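PDB 6ABJ: D-lactate dehydrogenase (Fermentative) from Pseudomonas aeruginosa, which probably interconverts pyruvate and D-lactate with NAD(H) as cofactor, as a tetrameric member of the D-isomer specific 2-hydroxyacid dehydrogenase family. Local coordinates for residues D70-P75 against N96-A101; A243-T248 against G269-D274. All coordinates share one frame; numbering follows the deposited sequence.

Contact 1. Residues D70-P75 against N96-A101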
loop_
_atom_site.group_PDB
_atom_site.type_symbol
_atom_site.label_atom_id
_atom_site.label_comp_id
_atom_site.label_asym_id
_atom_site.label_seq_id
_atom_site.Cartn_x
_atom_site.Cartn_y
_atom_site.Cartn_z
ATOM N N ASP B 70 -15.428 23.886 7.524
ATOM C CA ASP B 70 -15.987 25.066 6.886
ATOM C C ASP B 70 -15.522 26.360 7.592
ATOM O O ASP B 70 -15.291 26.408 8.808
ATOM C CB ASP B 70 -17.515 24.973 6.888
ATOM C CG ASP B 70 -18.047 23.949 5.892
ATOM O OD1 ASP B 70 -17.619 23.978 4.714
ATOM O OD2 ASP B 70 -18.926 23.132 6.265
ATOM N N ASP B 71 -15.362 27.406 6.813
ATOM C CA ASP B 71 -14.841 28.656 7.356
ATOM C C ASP B 71 -16.016 29.550 7.823
ATOM O O ASP B 71 -16.759 30.037 6.986
ATOM C CB ASP B 71 -14.015 29.362 6.281
ATOM C CG ASP B 71 -13.420 30.670 6.756
ATOM O OD1 ASP B 71 -13.548 31.050 7.957
ATOM O OD2 ASP B 71 -12.824 31.327 5.883
ATOM N N LEU B 72 -16.159 29.692 9.136
ATOM C CA LEU B 72 -17.196 30.573 9.731
ATOM C C LEU B 72 -16.564 31.708 10.548
ATOM O O LEU B 72 -16.981 32.037 11.722
ATOM C CB LEU B 72 -18.143 29.730 10.599
ATOM C CG LEU B 72 -19.077 28.845 9.759
ATOM C CD1 LEU B 72 -19.703 27.736 10.600
ATOM C CD2 LEU B 72 -20.153 29.710 9.115
ATOM N N SER B 73 -15.538 32.301 9.943
ATOM C CA SER B 73 -14.897 33.495 10.519
ATOM C C SER B 73 -15.814 34.684 10.212
ATOM O O SER B 73 -16.754 34.556 9.421
ATOM C CB SER B 73 -13.467 33.696 9.905
ATOM O OG SER B 73 -13.595 33.699 8.500
ATOM N N ARG B 74 -15.536 35.821 10.839
ATOM C CA ARG B 74 -16.356 37.034 10.636
ATOM C C ARG B 74 -16.658 37.372 9.181
ATOM O O ARG B 74 -17.823 37.588 8.837
ATOM C CB ARG B 74 -15.746 38.247 11.353
ATOM C CG ARG B 74 -16.430 39.569 10.988
ATOM C CD ARG B 74 -15.819 40.785 11.691
ATOM N NE ARG B 74 -16.374 40.928 13.052
ATOM C CZ ARG B 74 -17.622 41.351 13.345
ATOM N NH1 ARG B 74 -18.475 41.706 12.384
ATOM N NH2 ARG B 74 -18.024 41.416 14.615
ATOM N N PRO B 75 -15.629 37.391 8.292
ATOM C CA PRO B 75 -16.000 37.755 6.919
ATOM C C PRO B 75 -17.069 36.854 6.274
ATOM O O PRO B 75 -17.911 37.314 5.459
ATOM C CB PRO B 75 -14.661 37.642 6.154
ATOM C CG PRO B 75 -13.616 37.986 7.184
ATOM C CD PRO B 75 -14.170 37.488 8.519
ATOM N N ASN B 96 -14.706 25.278 16.669
ATOM C CA ASN B 96 -13.521 26.150 16.715
ATOM C C ASN B 96 -13.451 27.090 15.546
ATOM O O ASN B 96 -12.972 28.208 15.673
ATOM C CB ASN B 96 -12.233 25.323 16.682
ATOM C CG ASN B 96 -11.965 24.607 17.984
ATOM O OD1 ASN B 96 -12.323 25.081 19.069
ATOM N ND2 ASN B 96 -11.297 23.455 17.885
ATOM N N HIS B 97 -13.859 26.574 14.395
ATOM C CA HIS B 97 -14.009 27.315 13.140
ATOM C C HIS B 97 -15.031 28.494 13.124
ATOM O O HIS B 97 -15.139 29.211 12.103
ATOM C CB HIS B 97 -14.381 26.340 12.026
ATOM C CG HIS B 97 -15.659 25.537 12.267
ATOM N ND1 HIS B 97 -15.956 24.872 13.448
ATOM C CD2 HIS B 97 -16.676 25.245 11.417
ATOM C CE1 HIS B 97 -17.081 24.202 13.298
ATOM N NE2 HIS B 97 -17.536 24.404 12.071
ATOM N N VAL B 98 -15.797 28.653 14.193
ATOM C CA VAL B 98 -16.835 29.719 14.240
ATOM C C VAL B 98 -16.378 30.901 15.051
ATOM O O VAL B 98 -16.044 30.773 16.222
ATOM C CB VAL B 98 -18.165 29.200 14.866
ATOM C CG1 VAL B 98 -19.255 30.253 14.727
ATOM C CG2 VAL B 98 -18.620 27.914 14.184
ATOM N N ASP B 99 -16.388 32.087 14.468
ATOM C CA ASP B 99 -16.219 33.306 15.294
ATOM C C ASP B 99 -17.562 33.670 15.991
ATOM O O ASP B 99 -18.418 34.268 15.374
ATOM C CB ASP B 99 -15.738 34.466 14.399
ATOM C CG ASP B 99 -15.423 35.736 15.199
ATOM O OD1 ASP B 99 -15.714 35.814 16.443
ATOM O OD2 ASP B 99 -14.935 36.688 14.539
ATOM N N LEU B 100 -17.737 33.260 17.246
ATOM C CA LEU B 100 -19.047 33.311 17.919
ATOM C C LEU B 100 -19.387 34.728 18.280
ATOM O O LEU B 100 -20.532 35.098 18.283
ATOM C CB LEU B 100 -19.034 32.468 19.194
ATOM C CG LEU B 100 -18.928 30.937 19.032
ATOM C CD1 LEU B 100 -18.586 30.253 20.347
ATOM C CD2 LEU B 100 -20.214 30.389 18.465
ATOM N N ALA B 101 -18.371 35.509 18.650
ATOM C CA ALA B 101 -18.512 36.931 18.945
ATOM C C ALA B 101 -19.050 37.670 17.741
ATOM O O ALA B 101 -19.995 38.463 17.849
ATOM C CB ALA B 101 -17.177 37.527 19.388
HETATM O O HOH W 1 -13.290 29.469 10.348
HETATM O O HOH W 2 -13.589 35.829 12.323
#

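Contact 2. Residues A243-T248 against G269-D274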
loop_
_atom_site.group_PDB
_atom_site.type_symbol
_atom_site.label_atom_id
_atom_site.label_comp_id
_atom_site.label_asym_id
_atom_site.label_seq_id
_atom_site.Cartn_x
_atom_site.Cartn_y
_atom_site.Cartn_z
ATOM N N ALA B 243 4.009 0.878 26.466
ATOM C CA ALA B 243 2.587 0.905 26.617
ATOM C C ALA B 243 1.958 1.404 25.323
ATOM O O ALA B 243 2.623 1.999 24.459
ATOM C CB ALA B 243 2.185 1.804 27.771
ATOM N N MET B 244 0.671 1.193 25.235
ATOM C CA MET B 244 -0.160 1.701 24.135
ATOM C C MET B 244 -0.969 2.925 24.607
ATOM O O MET B 244 -1.615 2.845 25.643
ATOM C CB MET B 244 -1.118 0.597 23.717
ATOM C CG MET B 244 -2.141 1.008 22.668
ATOM S SD MET B 244 -3.218 -0.362 22.197
ATOM C CE MET B 244 -2.118 -1.386 21.276
ATOM N N LEU B 245 -1.019 3.956 23.767
ATOM C CA LEU B 245 -1.888 5.132 24.005
ATOM C C LEU B 245 -2.891 5.304 22.893
ATOM O O LEU B 245 -2.531 5.289 21.712
ATOM C CB LEU B 245 -0.984 6.361 24.093
ATOM C CG LEU B 245 -1.725 7.675 24.335
ATOM C CD1 LEU B 245 -2.408 7.777 25.696
ATOM C CD2 LEU B 245 -0.727 8.831 24.193
ATOM N N ILE B 246 -4.143 5.545 23.271
ATOM C CA ILE B 246 -5.232 5.772 22.347
ATOM C C ILE B 246 -5.846 7.168 22.697
ATOM O O ILE B 246 -6.193 7.448 23.850
ATOM C CB ILE B 246 -6.337 4.701 22.514
ATOM C CG1 ILE B 246 -5.737 3.273 22.349
ATOM C CG2 ILE B 246 -7.481 4.882 21.539
ATOM C CD1 ILE B 246 -5.103 2.988 20.991
ATOM N N ASN B 247 -5.963 8.014 21.689
ATOM C CA ASN B 247 -6.678 9.274 21.840
ATOM C C ASN B 247 -7.774 9.370 20.812
ATOM O O ASN B 247 -7.551 9.685 19.617
ATOM C CB ASN B 247 -5.762 10.477 21.716
ATOM C CG ASN B 247 -6.507 11.779 22.057
ATOM O OD1 ASN B 247 -7.616 11.728 22.608
ATOM N ND2 ASN B 247 -5.936 12.889 21.693
ATOM N N THR B 248 -8.981 9.035 21.256
ATOM C CA THR B 248 -10.202 9.396 20.500
ATOM C C THR B 248 -10.936 10.622 21.095
ATOM O O THR B 248 -12.039 10.875 20.683
ATOM C CB THR B 248 -11.154 8.210 20.416
ATOM O OG1 THR B 248 -11.551 7.816 21.753
ATOM C CG2 THR B 248 -10.462 6.986 19.723
ATOM N N GLY B 269 5.039 2.305 23.068
ATOM C CA GLY B 269 5.003 1.143 22.202
ATOM C C GLY B 269 4.067 1.279 21.029
ATOM O O GLY B 269 4.304 0.678 19.996
ATOM N N TYR B 270 2.946 1.943 21.244
ATOM C CA TYR B 270 1.923 2.020 20.228
ATOM C C TYR B 270 1.155 3.304 20.391
ATOM O O TYR B 270 0.979 3.808 21.503
ATOM C CB TYR B 270 0.889 0.890 20.385
ATOM C CG TYR B 270 1.377 -0.541 20.517
ATOM C CD1 TYR B 270 1.852 -1.031 21.726
ATOM C CD2 TYR B 270 1.277 -1.422 19.445
ATOM C CE1 TYR B 270 2.260 -2.348 21.851
ATOM C CE2 TYR B 270 1.682 -2.737 19.561
ATOM C CZ TYR B 270 2.173 -3.195 20.765
ATOM O OH TYR B 270 2.576 -4.504 20.878
ATOM N N LEU B 271 0.663 3.810 19.274
ATOM C CA LEU B 271 -0.243 4.960 19.282
ATOM C C LEU B 271 -1.382 4.854 18.287
ATOM O O LEU B 271 -1.180 4.619 17.106
ATOM C CB LEU B 271 0.566 6.235 19.025
ATOM C CG LEU B 271 -0.213 7.568 18.982
ATOM C CD1 LEU B 271 -0.611 8.018 20.356
ATOM C CD2 LEU B 271 0.594 8.627 18.255
ATOM N N GLY B 272 -2.609 5.085 18.799
ATOM C CA GLY B 272 -3.804 5.131 17.997
ATOM C C GLY B 272 -4.446 6.504 18.171
ATOM O O GLY B 272 -4.802 6.838 19.275
ATOM N N LEU B 273 -4.549 7.257 17.086
ATOM C CA LEU B 273 -5.191 8.563 17.154
ATOM C C LEU B 273 -6.383 8.594 16.234
ATOM O O LEU B 273 -6.298 8.171 15.099
ATOM C CB LEU B 273 -4.232 9.661 16.692
ATOM C CG LEU B 273 -2.941 9.888 17.450
ATOM C CD1 LEU B 273 -2.210 11.056 16.741
ATOM C CD2 LEU B 273 -3.089 10.138 18.920
ATOM N N ASP B 274 -7.494 9.089 16.747
ATOM C CA ASP B 274 -8.614 9.501 15.901
ATOM C C ASP B 274 -8.788 11.035 15.853
ATOM O O ASP B 274 -9.572 11.533 15.026
ATOM C CB ASP B 274 -9.925 8.870 16.359
ATOM C CG ASP B 274 -11.043 9.095 15.344
ATOM O OD1 ASP B 274 -10.908 8.653 14.172
ATOM O OD2 ASP B 274 -12.072 9.725 15.685
#

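Contact 1. Residues D70-P75 against N96-A101
Leu72 and Val98 pair through a single beta bridge between two loops that leave neighbouring strands, 63-66 and 87-90, of the parallel sheet in the catalytic domain, each loop running into a helix. Asp99 N gives a nearly straight bond to Leu72 O (2.8 Å, 168° at the hydrogen), whereas Leu72 N reaches His97 O only weakly. Beside this backbone link, the Leu72 and Val98 side chains run alongside each other in the same direction, with CD1 of Leu72 3.7 Å from CG2 of Val98. That same CG2 sits over the centre of one face of the His97 ring. With CG set between its backbone N and carbonyl carbon (chi1 58°), His97 turns its ring edge to Asp70 O, which lies near the ring plane, 3.2 Å from CD2.

One water donates to both Asp71 OD1 and His97 O and so bridges the loops. Asp71 OD1 also closes an Asx turn with Ser73 N and takes the Ser73 hydroxyl from the same face of its carboxylate. Farther out, Asp70 is held by Ser23, Leu50 and Phe67, and Leu72 reaches Val88 and Leu90. Arg74 pairs with Glu78, while Asp99 OD1 N-caps helix 100-105 at Ala102 N; Asp99 OD2 lies 3.6 Å from Arg74 CB.

Contact 2. Residues A243-T248 against G269-D274
Six backbone hydrogen bonds join Ala243-Thr248 to Gly269-Asp274. The parallel strands 243-247 and 269-273 approach to 4.7 Å between axes, with 8° between their directions. Ala243 O accepts from both Gly269 N (2.8 Å) and Tyr270 N. From there the bonds alternate in direction: Leu245 N to Tyr270 O, Gly272 N to Leu245 O, Asn247 N to Gly272 O, and, carrying the pairing just past the strand ends, Asp274 N to Asn247 O.

Apolar contacts divide between the two faces of the sheet. On the face of Met244 and Ile246, the methionine chain is extended through chi2 and turns at chi3 (-71°), setting CE over one face of the Tyr270 ring, 4.0 Å from its centroid, in a CH-pi contact; SD stays oblique. Ile246 CD1 lies against the bare backbone of Gly272, 3.9 Å from its CA. Helix 118-134 covers Met244 and Ile246. On the other face, Leu245 CD2 meets Leu271 CD1, both residues touching Leu259 of helix 256-265.

Polar ends are held from outside: Tyr270 OH by Arg135, and the Asp274 carboxylate by Thr309, Gln312 and Ala313. This is a Rossmann-fold beta-alpha-beta crossover, with NADH-binding Thr248 and Asp274 adjacent just past the C-terminal strand ends, CG2 against CB.

How the contacts relate
From the N terminus, the chain first lays down most of the strands of the catalytic-domain sheet. Contact 1 closes the segment between residues 75 and 96, which holds the rest of helix 74-82 and strand 87-90, and ties together the starts of helices 74-82 and 100-105. The chain then adds strand 110-111 and passes through helix 118-134 into the NAD-binding domain, where contact 2 closes a second excursion, through helix 256-265, and joins two inner strands of the seven-stranded sheet. The contacts follow in series, neither nested nor crossed. The centres of contact 1 and contact 2 are about 31 Å apart. The side chain of Phe314, an NADH-binding residue, is about 11 Å from that of His97 and about 6 Å from that of Asp274.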